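Local coordinates for lipopolysaccharide core biosynthesis protein (Thermoplasma volcanium GSS1, PDB 3GLV), which probably catalyses the transfer of the AMP portion of ATP to FMN, giving the coenzyme FAD and diphosphate, at residues T8-I13 with N45-I50; G17-L22 with S61-V66; K23-L28 with V116-Y121; V36-T41 with F51-R56; G75-T80 with A100-K105. All blocks are in the same frame, centred on the assembly; numbering follows the deposited sequence.

Contact 1: residues T8-I13 with N45-I50; sequences TGVFDI and NGKIPI. With SO4 (sulfate ion), chain C.
D12 holds its CG anti to the backbone N (chi1 -169°), and this swings the carboxylate over to the chain at P49 and I50. Bends at chi3 and chi4 of K47 turn its NZ toward V10 and the sulfate. The polar link between the segments is a hydrogen bond from I50 N to D12 OD2, 2.9 Å long. The N-H meets OD2 on the syn side, 20° out of the carboxylate plane, and the bond is fairly straight at 159°. D12 OD1 has a further partner, F51 N, so the carboxylate is held from both oxygens. P49 crosses the D12 side chain at about a right angle, with its CB 3.4 Å from D12 OD1. V10 touches two residues of the other segment, P49 with CG1 and K47 with CG2. V10 CG1 lies 4.2 Å from P49 CB, and V10 CG2 lies 3.5 Å from K47 NZ. At the far end I13 CD1 rests on I50 CG2 at 3.8 Å, and I13 also packs on I13 of the second subunit. The sulfate is gripped by backbone nitrogens: V10 N donates to O2 and F11 N donates to O3. F11 turns one ring face to O3, and K47 NZ stands 3.0 Å from sulfate O1. V10 and F11 are inferred ATP-binding residues. A loop that leaves the first strand and offers its N-H groups to an anion fits the phosphate-binding site of a cytidylyltransferase-like nucleotidyltransferase, and the sulfate probably marks a phosphate position.

Contact 2: residues G17-L22 with S61-V66; sequences GHIHYL and SELKVV. With SO4 (sulfate ion), chain C.
The helix that packs I19 and L22 against L63 carries at its start the HxGH motif of the nucleotidyltransferases, H15 to H18, with H15 just before the helix. These four residues are inferred to bind ATP. One side of the helix faces the site, and another is buried against the loop after helix 53-60. On the site side H18 NE2 donates to sulfate O3 at 3.0 Å. The bond is bent, 137° at the hydrogen, although the sulfur lies at the ring edge, in plane. H18 ND1 is hydrogen-bonded to H15 N, which helps to fix the rotation of the ring. The ring also stacks on H15 and meets F11 edge-to-face. With an alanine in place of H18, sulfate O3 would probably lose its imidazole N-H, and F11 and H15 the ring they pack on. The buried side is wholly apolar, with no hydrogen bond between the segments. L63 has CG anti to its carbonyl carbon (chi1 -59°), and this points both methyls at the helix. Its CD2 lies 4.0 Å from I19 CD1. L63 and L22 cross at about a right angle. The loop makes a type I turn from L63 to V66, closed by V66 N to L63 O at 2.9 Å. This turn brings V65 and V66 round to L22. K64, within the turn, reaches L63 O and V66 O of the second subunit, so the dimer interface lies close behind. Three residues of the loop meet L22 on its loop-facing side: V65 CG2 lies 4.0 Å from L22 CB, V66 CG2 lies 4.1 Å from L22 CD1, and L63 CD1 lies 3.7 Å from the same CD1.

Contact 3: residues K23-L28 with V116-Y121; sequences KESKKL and VRISKY
I118 packs tightly into the space between E24, S25 and L28, while the charged end of E24 turns off to the solvent side. The ethyl and methyl branches of I118 split the work. CG2, anti to the backbone N, lies 3.7 Å from E24 CB. CD1 comes 3.8 Å from S25 OG and 4.1 Å from L28 CD1. The hydroxyl of S25 has its main polar partner in Y21 O, one turn back in the helix. Beyond I118, L28 and V116 meet tip to tip, with L28 CD1 3.6 Å from V116 CG1. The contact thus joins the last part of helix 16-26 and the turn after it to the end of strand 114-117, outermost in this chain's parallel Rossmann-like sheet, and the loop that follows. T90 of the next strand touches both L28 and I118. Cutting I118 back to an alanine is likely to open a gap between E24 CB and L28 CD1 and leave S25 OG less covered. The outer part is looser. A bend at chi2 (-57°) turns the E24 carboxylate toward K27 of its own segment. There K27 NZ, on an exposed lysine, forms a salt bridge to the syn lone pair of E24 OE2 at 2.7 Å.

Contact 4: residues V36-T41 with F51-R56; sequences VARDST and FDENSR
R56 grips the other segment with two end nitrogens. NH1 and NH2 both donate to A37 O, each at 2.9 Å, and the oxygen lies in the guanidinium plane. NH2 also forms a salt bridge to D39 OD1, 2.7 Å long and nearly straight at 169°. It meets that oxygen from above the carboxylate plane. The guanidinium is further fixed by NE to F51 O and by NH1 to V10 O in the loop inferred to bind ATP. The contact brings the starts of helices 39-44 and 53-60 together in the nucleotidyltransferase fold. Each start serves the other. D39 OD2 accepts from E53 N, and E53 OE1 accepts from D39 N at 2.8 Å. CG of E53 lies between its backbone N and carbonyl carbon (chi1 69°), and the extended chain beyond it carries OE1 to D39. A water bridges E53 OE1 and S40 N. The two carboxylates come close, D39 OD2 to E53 OE1 3.7 Å. R56 and the helix N-termini probably ease this repulsion. D52 is the N-cap of the second helix and accepts from S55 N and S55 OG. Further out, R38 NH1 makes a long salt bridge to E53 OE2 at 3.5 Å, while R38 NE bonds to G72 O. The packing is completed by V36, whose CG1 lies 3.4 Å from R56 NH1 and 4.1 Å from R56 CB.

Contact 5: residues G75-T80 with A100-K105; sequences GDMMKT and AELQSK
Apolar packing carries this contact, with M77 and M78 on one helix and L102 and K105 on the other. M77 runs out extended and turns at chi3 (74°), which brings its CE to L102 CD1. At 3.5 Å this carbon pair is tighter than usual. M78 folds back at chi2 and chi3, and its SD lies 4.4 Å from L102 CD1. M78 and K105 slide past each other in opposite directions. Here M78 CG lies 3.9 Å from K105 CD, so the lysine contributes its aliphatic stem. M77 CE touches the same K105 CD at 4.2 Å. No hydrogen bond joins the two segments. D76 is the N-cap of helix 77-84, and its OD1 accepts from K79 N at 3.3 Å, from above the carboxylate plane. Two helices of successive beta-alpha-beta units meet here, and L102 packs inward on I115 of strand 114-117. With flexible methionines and a lysine stem, the contact is held by van der Waals packing of aliphatic and thioether groups, with the exposed M77 and K105 at its outer side.

Overall arrangement
All five contacts lie in one cytidylyltransferase-like domain, built round a parallel five-stranded sheet of order 68-71, 31-36, 4-9, 88-91, 114-117. Contacts 1 and 4 are neighbours, with centres about 7 Å apart, joined through V10 and R56. Contacts 2 and 3 share helix 16-26, with centres about 11 Å apart. Contacts 1 and 2 touch the same sulfate, so the inferred ATP site draws on both. Contact 5 comes after contacts 1, 2 and 4 along the chain, with its centre about 19 to 23 Å from the others. Contact 3 joins residues before and after contacts 4 and 5 in sequence. Contacts 1 to 4 also reach the second subunit, which puts the site near the dimer interface.

Contact 1: residues T8-I13 with N45-I50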
# COMPACT_ATOMS: atom_id res chain seq x y z
N THR A 8 13.92 1.44 6.70
CA THR A 8 14.51 1.93 5.44
C THR A 8 14.26 0.93 4.29
O THR A 8 14.06 -0.24 4.51
CB THR A 8 16.03 2.12 5.57
OG1 THR A 8 16.62 0.85 5.93
CG2 THR A 8 16.40 3.07 6.65
N GLY A 9 14.39 1.37 3.05
CA GLY A 9 14.27 0.45 1.88
C GLY A 9 14.07 1.27 0.62
O GLY A 9 13.96 2.51 0.68
N VAL A 10 14.07 0.56 -0.51
CA VAL A 10 13.75 1.11 -1.80
C VAL A 10 12.25 1.13 -2.01
O VAL A 10 11.74 2.11 -2.46
CB VAL A 10 14.47 0.31 -2.93
CG1 VAL A 10 14.08 0.82 -4.25
CG2 VAL A 10 16.09 0.36 -2.75
N PHE A 11 11.57 0.01 -1.70
CA PHE A 11 10.12 -0.15 -1.87
C PHE A 11 9.69 0.13 -3.30
O PHE A 11 8.82 0.95 -3.55
CB PHE A 11 9.33 0.75 -0.87
CG PHE A 11 9.77 0.56 0.58
CD1 PHE A 11 9.44 -0.63 1.25
CD2 PHE A 11 10.56 1.52 1.24
CE1 PHE A 11 9.87 -0.85 2.57
CE2 PHE A 11 11.00 1.31 2.55
CZ PHE A 11 10.65 0.11 3.21
N ASP A 12 10.34 -0.52 -4.25
CA ASP A 12 10.06 -0.27 -5.67
C ASP A 12 8.67 -0.82 -6.05
O ASP A 12 7.74 -0.05 -6.38
CB ASP A 12 11.16 -0.84 -6.56
CG ASP A 12 11.06 -0.39 -7.98
OD1 ASP A 12 10.51 0.72 -8.27
OD2 ASP A 12 11.61 -1.16 -8.82
N ILE A 13 8.52 -2.13 -5.97
CA ILE A 13 7.23 -2.76 -6.19
C ILE A 13 6.76 -3.28 -4.85
O ILE A 13 7.41 -4.19 -4.30
CB ILE A 13 7.31 -3.94 -7.15
CG1 ILE A 13 7.90 -3.52 -8.49
CG2 ILE A 13 5.88 -4.63 -7.36
CD1 ILE A 13 7.10 -2.42 -9.13
N ASN A 45 23.70 1.09 -5.60
CA ASN A 45 23.73 -0.22 -4.95
C ASN A 45 23.26 -1.31 -5.91
O ASN A 45 22.87 -2.40 -5.48
CB ASN A 45 22.91 -0.20 -3.66
CG ASN A 45 23.39 0.87 -2.67
OD1 ASN A 45 24.55 1.31 -2.71
ND2 ASN A 45 22.50 1.29 -1.77
N GLY A 46 23.31 -1.03 -7.21
CA GLY A 46 22.97 -2.03 -8.21
C GLY A 46 21.53 -2.55 -8.19
O GLY A 46 21.29 -3.70 -8.51
N LYS A 47 20.57 -1.72 -7.81
CA LYS A 47 19.19 -2.10 -7.99
C LYS A 47 18.44 -0.94 -8.60
O LYS A 47 17.95 -0.07 -7.89
CB LYS A 47 18.55 -2.50 -6.65
CG LYS A 47 19.56 -3.13 -5.66
CD LYS A 47 18.84 -3.69 -4.41
CE LYS A 47 18.32 -2.60 -3.47
NZ LYS A 47 17.04 -3.06 -2.80
N ILE A 48 18.37 -0.92 -9.93
CA ILE A 48 17.66 0.12 -10.65
C ILE A 48 16.16 -0.01 -10.34
O ILE A 48 15.57 -1.04 -10.62
CB ILE A 48 17.93 0.00 -12.17
CG1 ILE A 48 19.40 0.38 -12.46
CG2 ILE A 48 16.97 0.87 -12.99
CD1 ILE A 48 19.87 0.11 -13.93
N PRO A 49 15.53 1.00 -9.74
CA PRO A 49 14.08 0.82 -9.54
C PRO A 49 13.26 1.32 -10.76
O PRO A 49 13.67 2.27 -11.42
CB PRO A 49 13.78 1.67 -8.32
CG PRO A 49 14.98 2.64 -8.21
CD PRO A 49 16.08 2.16 -9.04
N ILE A 50 12.14 0.68 -11.04
CA ILE A 50 11.28 1.05 -12.17
C ILE A 50 10.37 2.27 -11.87
O ILE A 50 9.95 3.02 -12.78
CB ILE A 50 10.47 -0.24 -12.58
CG1 ILE A 50 9.97 -0.15 -13.99
CG2 ILE A 50 9.37 -0.55 -11.60
CD1 ILE A 50 9.29 -1.42 -14.43
S SO4 C . 13.80 -3.03 -0.39
O1 SO4 C . 14.52 -3.78 -1.44
O2 SO4 C . 14.71 -1.98 0.08
O3 SO4 C . 12.64 -2.33 -0.99
O4 SO4 C . 13.55 -4.05 0.62

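Contact 2: residues G17-L22 with S61-V66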
# COMPACT_ATOMS: atom_id res chain seq x y z
N GLY A 17 6.22 -8.84 1.77
CA GLY A 17 7.50 -8.78 2.53
C GLY A 17 7.75 -7.40 3.11
O GLY A 17 8.18 -7.25 4.28
N HIS A 18 7.47 -6.37 2.30
CA HIS A 18 7.59 -5.05 2.74
C HIS A 18 6.57 -4.84 3.86
O HIS A 18 6.88 -4.24 4.88
CB HIS A 18 7.28 -4.05 1.61
CG HIS A 18 8.28 -4.05 0.51
ND1 HIS A 18 7.90 -4.09 -0.81
CD2 HIS A 18 9.64 -3.96 0.53
CE1 HIS A 18 9.00 -4.04 -1.57
NE2 HIS A 18 10.06 -3.94 -0.79
N ILE A 19 5.33 -5.23 3.63
CA ILE A 19 4.29 -5.06 4.62
C ILE A 19 4.71 -5.71 5.95
O ILE A 19 4.49 -5.13 7.03
CB ILE A 19 2.96 -5.69 4.17
CG1 ILE A 19 2.42 -4.99 2.90
CG2 ILE A 19 1.91 -5.61 5.31
CD1 ILE A 19 2.40 -3.41 3.02
N HIS A 20 5.28 -6.92 5.90
CA HIS A 20 5.67 -7.57 7.18
C HIS A 20 6.77 -6.72 7.86
O HIS A 20 6.72 -6.48 9.05
CB HIS A 20 6.13 -8.98 6.96
CG HIS A 20 6.76 -9.66 8.16
ND1 HIS A 20 6.00 -10.31 9.12
CD2 HIS A 20 8.06 -9.94 8.45
CE1 HIS A 20 6.82 -10.87 10.00
NE2 HIS A 20 8.07 -10.68 9.61
N TYR A 21 7.74 -6.23 7.11
CA TYR A 21 8.80 -5.41 7.68
C TYR A 21 8.26 -4.15 8.33
O TYR A 21 8.55 -3.90 9.45
CB TYR A 21 9.85 -5.07 6.62
CG TYR A 21 10.94 -4.08 7.02
CD1 TYR A 21 11.81 -4.33 8.04
CD2 TYR A 21 11.11 -2.92 6.33
CE1 TYR A 21 12.78 -3.46 8.35
CE2 TYR A 21 12.07 -2.04 6.64
CZ TYR A 21 12.90 -2.31 7.65
OH TYR A 21 13.85 -1.40 7.92
N LEU A 22 7.44 -3.41 7.61
CA LEU A 22 6.86 -2.20 8.10
C LEU A 22 5.91 -2.43 9.29
O LEU A 22 6.04 -1.82 10.29
CB LEU A 22 6.19 -1.43 6.98
CG LEU A 22 7.09 -0.97 5.84
CD1 LEU A 22 6.36 -0.13 4.82
CD2 LEU A 22 8.26 -0.23 6.40
N SER A 61 3.74 6.25 1.82
CA SER A 61 3.02 7.16 2.72
C SER A 61 1.53 6.79 2.84
O SER A 61 0.82 7.31 3.71
CB SER A 61 3.09 8.60 2.18
OG SER A 61 4.45 9.00 2.32
N GLU A 62 1.04 5.96 1.93
CA GLU A 62 -0.39 5.63 1.92
C GLU A 62 -0.70 4.43 2.78
O GLU A 62 -1.88 4.06 2.89
CB GLU A 62 -0.88 5.41 0.47
CG GLU A 62 -0.87 6.72 -0.38
CD GLU A 62 -1.91 7.73 0.04
OE1 GLU A 62 -2.94 7.31 0.62
OE2 GLU A 62 -1.73 8.93 -0.27
N LEU A 63 0.32 3.80 3.36
CA LEU A 63 0.10 2.64 4.23
C LEU A 63 -0.32 2.98 5.64
O LEU A 63 0.26 3.86 6.31
CB LEU A 63 1.34 1.77 4.31
CG LEU A 63 1.82 1.24 2.96
CD1 LEU A 63 3.21 0.64 3.14
CD2 LEU A 63 0.80 0.25 2.40
N LYS A 64 -1.33 2.25 6.13
CA LYS A 64 -1.87 2.50 7.47
C LYS A 64 -0.76 2.61 8.50
O LYS A 64 -0.78 3.51 9.30
CB LYS A 64 -2.84 1.36 7.91
CG LYS A 64 -4.22 1.38 7.20
CD LYS A 64 -5.18 0.24 7.69
CE LYS A 64 -6.47 0.11 6.84
NZ LYS A 64 -7.09 1.47 6.36
N VAL A 65 0.22 1.70 8.44
CA VAL A 65 1.20 1.60 9.50
C VAL A 65 2.29 2.66 9.44
O VAL A 65 3.04 2.80 10.40
CB VAL A 65 1.83 0.17 9.57
CG1 VAL A 65 0.74 -0.88 9.76
CG2 VAL A 65 2.70 -0.13 8.37
N VAL A 66 2.35 3.46 8.35
CA VAL A 66 3.38 4.43 8.19
C VAL A 66 2.92 5.81 8.66
O VAL A 66 1.99 6.44 8.08
CB VAL A 66 3.91 4.51 6.70
CG1 VAL A 66 4.97 5.58 6.56
CG2 VAL A 66 4.43 3.17 6.22
S SO4 C . 13.80 -3.03 -0.39
O1 SO4 C . 14.52 -3.78 -1.44
O2 SO4 C . 14.71 -1.98 0.08
O3 SO4 C . 12.64 -2.33 -0.99
O4 SO4 C . 13.55 -4.05 0.62

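Contact 3: residues K23-L28 with V116-Y121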
# COMPACT_ATOMS: atom_id res chain seq x y z
N LYS A 23 4.98 -3.36 9.17
CA LYS A 23 4.02 -3.66 10.21
C LYS A 23 4.67 -4.10 11.49
O LYS A 23 4.25 -3.66 12.60
CB LYS A 23 3.00 -4.67 9.75
CG LYS A 23 1.97 -5.01 10.76
CD LYS A 23 0.83 -5.95 10.20
CE LYS A 23 -0.06 -5.24 9.15
NZ LYS A 23 -1.22 -6.14 8.90
N GLU A 24 5.69 -4.95 11.38
CA GLU A 24 6.35 -5.43 12.60
C GLU A 24 7.19 -4.28 13.19
O GLU A 24 7.28 -4.17 14.39
CB GLU A 24 7.21 -6.66 12.34
CG GLU A 24 6.42 -7.90 11.93
CD GLU A 24 5.37 -8.29 12.96
OE1 GLU A 24 5.74 -8.73 14.05
OE2 GLU A 24 4.18 -8.16 12.67
N SER A 25 7.75 -3.40 12.34
CA SER A 25 8.50 -2.29 12.85
C SER A 25 7.57 -1.39 13.66
O SER A 25 7.94 -0.95 14.73
CB SER A 25 9.21 -1.51 11.76
OG SER A 25 10.15 -2.34 11.07
N LYS A 26 6.35 -1.12 13.14
CA LYS A 26 5.40 -0.24 13.81
C LYS A 26 5.03 -0.78 15.18
O LYS A 26 4.92 -0.04 16.16
CB LYS A 26 4.17 -0.03 12.96
CG LYS A 26 3.03 0.80 13.62
CD LYS A 26 3.44 2.19 14.05
CE LYS A 26 2.23 3.00 14.54
NZ LYS A 26 1.68 3.89 13.53
N LYS A 27 4.93 -2.10 15.28
CA LYS A 27 4.55 -2.74 16.53
C LYS A 27 5.53 -2.39 17.65
O LYS A 27 5.19 -2.56 18.82
CB LYS A 27 4.50 -4.26 16.41
CG LYS A 27 3.29 -4.75 15.67
CD LYS A 27 3.26 -6.26 15.59
CE LYS A 27 2.02 -6.69 14.85
NZ LYS A 27 2.14 -8.12 14.41
N LEU A 28 6.75 -1.97 17.31
CA LEU A 28 7.77 -1.80 18.35
C LEU A 28 7.70 -0.40 19.00
O LEU A 28 8.41 -0.13 19.98
CB LEU A 28 9.18 -2.08 17.80
CG LEU A 28 9.62 -3.45 17.27
CD1 LEU A 28 10.90 -3.30 16.40
CD2 LEU A 28 9.80 -4.51 18.37
N VAL A 116 17.02 -3.30 16.00
CA VAL A 116 16.20 -4.52 16.10
C VAL A 116 16.05 -5.22 14.76
O VAL A 116 15.65 -4.61 13.77
CB VAL A 116 14.84 -4.19 16.72
CG1 VAL A 116 13.82 -5.36 16.64
CG2 VAL A 116 15.03 -3.76 18.17
N ARG A 117 16.41 -6.51 14.70
CA ARG A 117 16.10 -7.27 13.49
C ARG A 117 14.64 -7.76 13.53
O ARG A 117 14.18 -8.29 14.54
CB ARG A 117 17.06 -8.45 13.32
CG ARG A 117 18.43 -8.04 12.79
CD ARG A 117 19.44 -9.23 12.57
NE ARG A 117 19.57 -10.06 13.76
CZ ARG A 117 18.97 -11.24 13.96
NH1 ARG A 117 18.21 -11.82 13.04
NH2 ARG A 117 19.16 -11.86 15.11
N ILE A 118 13.91 -7.55 12.42
CA ILE A 118 12.55 -8.06 12.27
C ILE A 118 12.52 -9.54 11.93
O ILE A 118 13.41 -10.02 11.28
CB ILE A 118 11.81 -7.29 11.20
CG1 ILE A 118 11.80 -5.81 11.60
CG2 ILE A 118 10.38 -7.92 10.93
CD1 ILE A 118 11.16 -5.50 13.00
N SER A 119 11.49 -10.24 12.38
CA SER A 119 11.35 -11.70 12.14
C SER A 119 11.29 -12.02 10.65
O SER A 119 10.87 -11.18 9.84
CB SER A 119 10.08 -12.26 12.76
OG SER A 119 8.93 -11.64 12.21
N LYS A 120 11.71 -13.22 10.30
CA LYS A 120 11.71 -13.65 8.89
C LYS A 120 10.27 -13.70 8.37
O LYS A 120 9.40 -14.19 9.08
CB LYS A 120 12.41 -15.02 8.77
CG LYS A 120 12.52 -15.54 7.34
CD LYS A 120 13.56 -16.66 7.17
CE LYS A 120 13.14 -17.99 7.78
NZ LYS A 120 14.06 -19.11 7.37
N TYR A 121 9.98 -13.13 7.22
CA TYR A 121 8.62 -13.23 6.67
C TYR A 121 8.37 -14.66 6.10
O TYR A 121 9.28 -15.29 5.62
CB TYR A 121 8.37 -12.17 5.57
CG TYR A 121 7.03 -12.34 4.93
CD1 TYR A 121 5.89 -12.41 5.70
CD2 TYR A 121 6.89 -12.51 3.55
CE1 TYR A 121 4.63 -12.60 5.14
CE2 TYR A 121 5.61 -12.72 2.96
CZ TYR A 121 4.49 -12.77 3.76
OH TYR A 121 3.20 -12.99 3.26

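Contact 4: residues V36-T41 with F51-R56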
# COMPACT_ATOMS: atom_id res chain seq x y z
N VAL A 36 13.04 6.25 2.52
CA VAL A 36 12.92 5.68 1.18
C VAL A 36 14.16 6.07 0.35
O VAL A 36 14.47 7.27 0.23
CB VAL A 36 11.63 6.21 0.48
CG1 VAL A 36 11.55 5.72 -0.99
CG2 VAL A 36 10.40 5.80 1.25
N ALA A 37 14.86 5.09 -0.22
CA ALA A 37 16.11 5.36 -0.95
C ALA A 37 15.87 6.25 -2.18
O ALA A 37 14.91 6.05 -2.91
CB ALA A 37 16.76 4.05 -1.38
N ARG A 38 16.72 7.26 -2.36
CA ARG A 38 16.79 8.01 -3.59
C ARG A 38 17.13 7.10 -4.75
O ARG A 38 17.75 6.06 -4.59
CB ARG A 38 17.87 9.10 -3.49
CG ARG A 38 17.42 10.22 -2.57
CD ARG A 38 18.33 11.39 -2.46
NE ARG A 38 17.71 12.35 -1.54
CZ ARG A 38 16.83 13.30 -1.88
NH1 ARG A 38 16.47 13.46 -3.15
NH2 ARG A 38 16.31 14.10 -0.95
N ASP A 39 16.72 7.53 -5.92
CA ASP A 39 17.05 6.80 -7.15
C ASP A 39 18.55 6.62 -7.36
O ASP A 39 18.99 5.53 -7.75
CB ASP A 39 16.40 7.45 -8.38
CG ASP A 39 14.85 7.34 -8.40
OD1 ASP A 39 14.25 6.22 -8.10
OD2 ASP A 39 14.22 8.36 -8.81
N SER A 40 19.37 7.64 -7.08
CA SER A 40 20.84 7.47 -7.22
C SER A 40 21.40 6.39 -6.29
O SER A 40 22.19 5.52 -6.70
CB SER A 40 21.62 8.79 -7.00
OG SER A 40 21.16 9.52 -5.85
N THR A 41 21.02 6.46 -5.02
CA THR A 41 21.44 5.46 -4.04
C THR A 41 21.07 4.04 -4.49
O THR A 41 21.93 3.16 -4.56
CB THR A 41 20.72 5.74 -2.68
OG1 THR A 41 20.93 7.11 -2.34
CG2 THR A 41 21.24 4.82 -1.57
N PHE A 51 10.06 2.47 -10.58
CA PHE A 51 9.32 3.66 -10.14
C PHE A 51 10.29 4.72 -9.61
O PHE A 51 11.23 4.40 -8.88
CB PHE A 51 8.32 3.27 -9.05
CG PHE A 51 7.07 2.63 -9.57
CD1 PHE A 51 6.08 3.41 -10.19
CD2 PHE A 51 6.81 1.28 -9.36
CE1 PHE A 51 4.91 2.87 -10.63
CE2 PHE A 51 5.63 0.69 -9.80
CZ PHE A 51 4.67 1.50 -10.48
N ASP A 52 10.03 5.99 -9.93
CA ASP A 52 10.94 7.08 -9.49
C ASP A 52 10.75 7.35 -8.00
O ASP A 52 9.77 6.92 -7.39
CB ASP A 52 10.60 8.36 -10.25
CG ASP A 52 9.20 8.83 -9.89
OD1 ASP A 52 8.18 8.33 -10.46
OD2 ASP A 52 9.09 9.56 -8.91
N GLU A 53 11.69 8.08 -7.41
CA GLU A 53 11.78 8.21 -5.96
C GLU A 53 10.58 8.89 -5.34
O GLU A 53 10.15 8.50 -4.30
CB GLU A 53 13.08 8.87 -5.49
CG GLU A 53 13.19 10.34 -5.84
CD GLU A 53 14.63 10.87 -5.85
OE1 GLU A 53 15.60 10.08 -5.80
OE2 GLU A 53 14.74 12.11 -5.86
N ASN A 54 10.02 9.90 -6.01
CA ASN A 54 8.85 10.58 -5.47
C ASN A 54 7.63 9.68 -5.49
O ASN A 54 6.84 9.66 -4.53
CB ASN A 54 8.56 11.88 -6.24
CG ASN A 54 9.72 12.85 -6.14
OD1 ASN A 54 10.45 12.86 -5.15
ND2 ASN A 54 9.92 13.61 -7.17
N SER A 55 7.50 8.89 -6.55
CA SER A 55 6.42 7.91 -6.60
C SER A 55 6.56 6.88 -5.49
O SER A 55 5.57 6.60 -4.79
CB SER A 55 6.34 7.23 -7.96
OG SER A 55 5.98 8.18 -8.95
N ARG A 56 7.77 6.37 -5.30
CA ARG A 56 7.92 5.31 -4.30
C ARG A 56 7.59 5.85 -2.91
O ARG A 56 6.97 5.15 -2.10
CB ARG A 56 9.32 4.68 -4.33
CG ARG A 56 9.59 3.88 -5.60
CD ARG A 56 10.98 3.16 -5.68
NE ARG A 56 12.09 4.05 -6.01
CZ ARG A 56 12.92 4.61 -5.13
NH1 ARG A 56 12.79 4.35 -3.82
NH2 ARG A 56 13.90 5.41 -5.54
O HOH W 1 18.17 10.18 -6.99

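Contact 5: residues G75-T80 with A100-K105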
# COMPACT_ATOMS: atom_id res chain seq x y z
N GLY A 75 24.20 9.32 0.15
CA GLY A 75 25.22 8.32 0.38
C GLY A 75 25.82 8.49 1.75
O GLY A 75 27.02 8.45 1.92
N ASP A 76 24.95 8.66 2.73
CA ASP A 76 25.33 9.14 4.05
C ASP A 76 24.22 8.79 5.03
O ASP A 76 23.32 9.61 5.32
CB ASP A 76 25.52 10.65 3.99
CG ASP A 76 25.95 11.25 5.33
OD1 ASP A 76 26.29 10.46 6.26
OD2 ASP A 76 25.94 12.51 5.43
N MET A 77 24.25 7.56 5.53
CA MET A 77 23.17 7.04 6.37
C MET A 77 23.13 7.73 7.75
O MET A 77 22.06 8.08 8.28
CB MET A 77 23.36 5.54 6.54
CG MET A 77 22.44 4.89 7.57
SD MET A 77 23.01 3.19 7.85
CE MET A 77 24.52 3.49 8.83
N MET A 78 24.32 7.92 8.32
CA MET A 78 24.39 8.52 9.63
C MET A 78 23.81 9.92 9.60
O MET A 78 23.23 10.33 10.57
CB MET A 78 25.82 8.51 10.22
CG MET A 78 26.18 7.16 10.97
SD MET A 78 24.99 6.51 12.26
CE MET A 78 24.77 7.98 13.30
N LYS A 79 23.93 10.65 8.49
CA LYS A 79 23.25 11.94 8.41
C LYS A 79 21.72 11.81 8.54
O LYS A 79 21.08 12.63 9.21
CB LYS A 79 23.57 12.65 7.13
CG LYS A 79 22.91 14.03 7.01
CD LYS A 79 23.63 14.83 5.92
CE LYS A 79 23.01 16.20 5.70
NZ LYS A 79 23.64 16.84 4.48
N THR A 80 21.13 10.80 7.91
CA THR A 80 19.72 10.53 8.13
C THR A 80 19.42 10.20 9.61
O THR A 80 18.48 10.75 10.18
CB THR A 80 19.17 9.44 7.15
OG1 THR A 80 19.36 9.88 5.80
CG2 THR A 80 17.66 9.16 7.38
N ALA A 100 25.68 -5.46 12.97
CA ALA A 100 26.94 -5.30 13.68
C ALA A 100 27.65 -4.01 13.27
O ALA A 100 28.19 -3.28 14.11
CB ALA A 100 27.84 -6.51 13.42
N GLU A 101 27.65 -3.71 11.98
CA GLU A 101 28.31 -2.51 11.46
C GLU A 101 27.65 -1.24 12.00
O GLU A 101 28.33 -0.31 12.38
CB GLU A 101 28.16 -2.49 9.96
CG GLU A 101 29.14 -1.66 9.19
CD GLU A 101 29.41 -2.31 7.81
OE1 GLU A 101 28.46 -2.87 7.20
OE2 GLU A 101 30.57 -2.29 7.34
N LEU A 102 26.32 -1.22 12.00
CA LEU A 102 25.58 -0.06 12.52
C LEU A 102 25.80 0.08 14.04
O LEU A 102 25.94 1.20 14.55
CB LEU A 102 24.10 -0.18 12.20
CG LEU A 102 23.23 1.00 12.66
CD1 LEU A 102 23.67 2.33 12.00
CD2 LEU A 102 21.73 0.70 12.41
N GLN A 103 25.87 -1.05 14.73
CA GLN A 103 26.10 -1.05 16.14
C GLN A 103 27.46 -0.43 16.48
O GLN A 103 27.53 0.36 17.41
CB GLN A 103 26.00 -2.46 16.71
CG GLN A 103 26.05 -2.47 18.19
CD GLN A 103 24.83 -1.82 18.83
OE1 GLN A 103 23.70 -2.19 18.54
NE2 GLN A 103 25.07 -0.82 19.69
N SER A 104 28.52 -0.76 15.74
CA SER A 104 29.85 -0.15 16.00
C SER A 104 29.81 1.36 15.82
O SER A 104 30.43 2.07 16.59
CB SER A 104 30.95 -0.66 15.06
OG SER A 104 31.15 -2.06 15.23
N LYS A 105 29.10 1.83 14.79
CA LYS A 105 28.96 3.28 14.58
C LYS A 105 28.29 3.98 15.78
O LYS A 105 28.81 4.97 16.31
CB LYS A 105 28.18 3.57 13.31
CG LYS A 105 28.96 3.22 12.03
CD LYS A 105 28.27 3.84 10.75
CE LYS A 105 28.99 3.43 9.43
NZ LYS A 105 28.83 2.00 9.12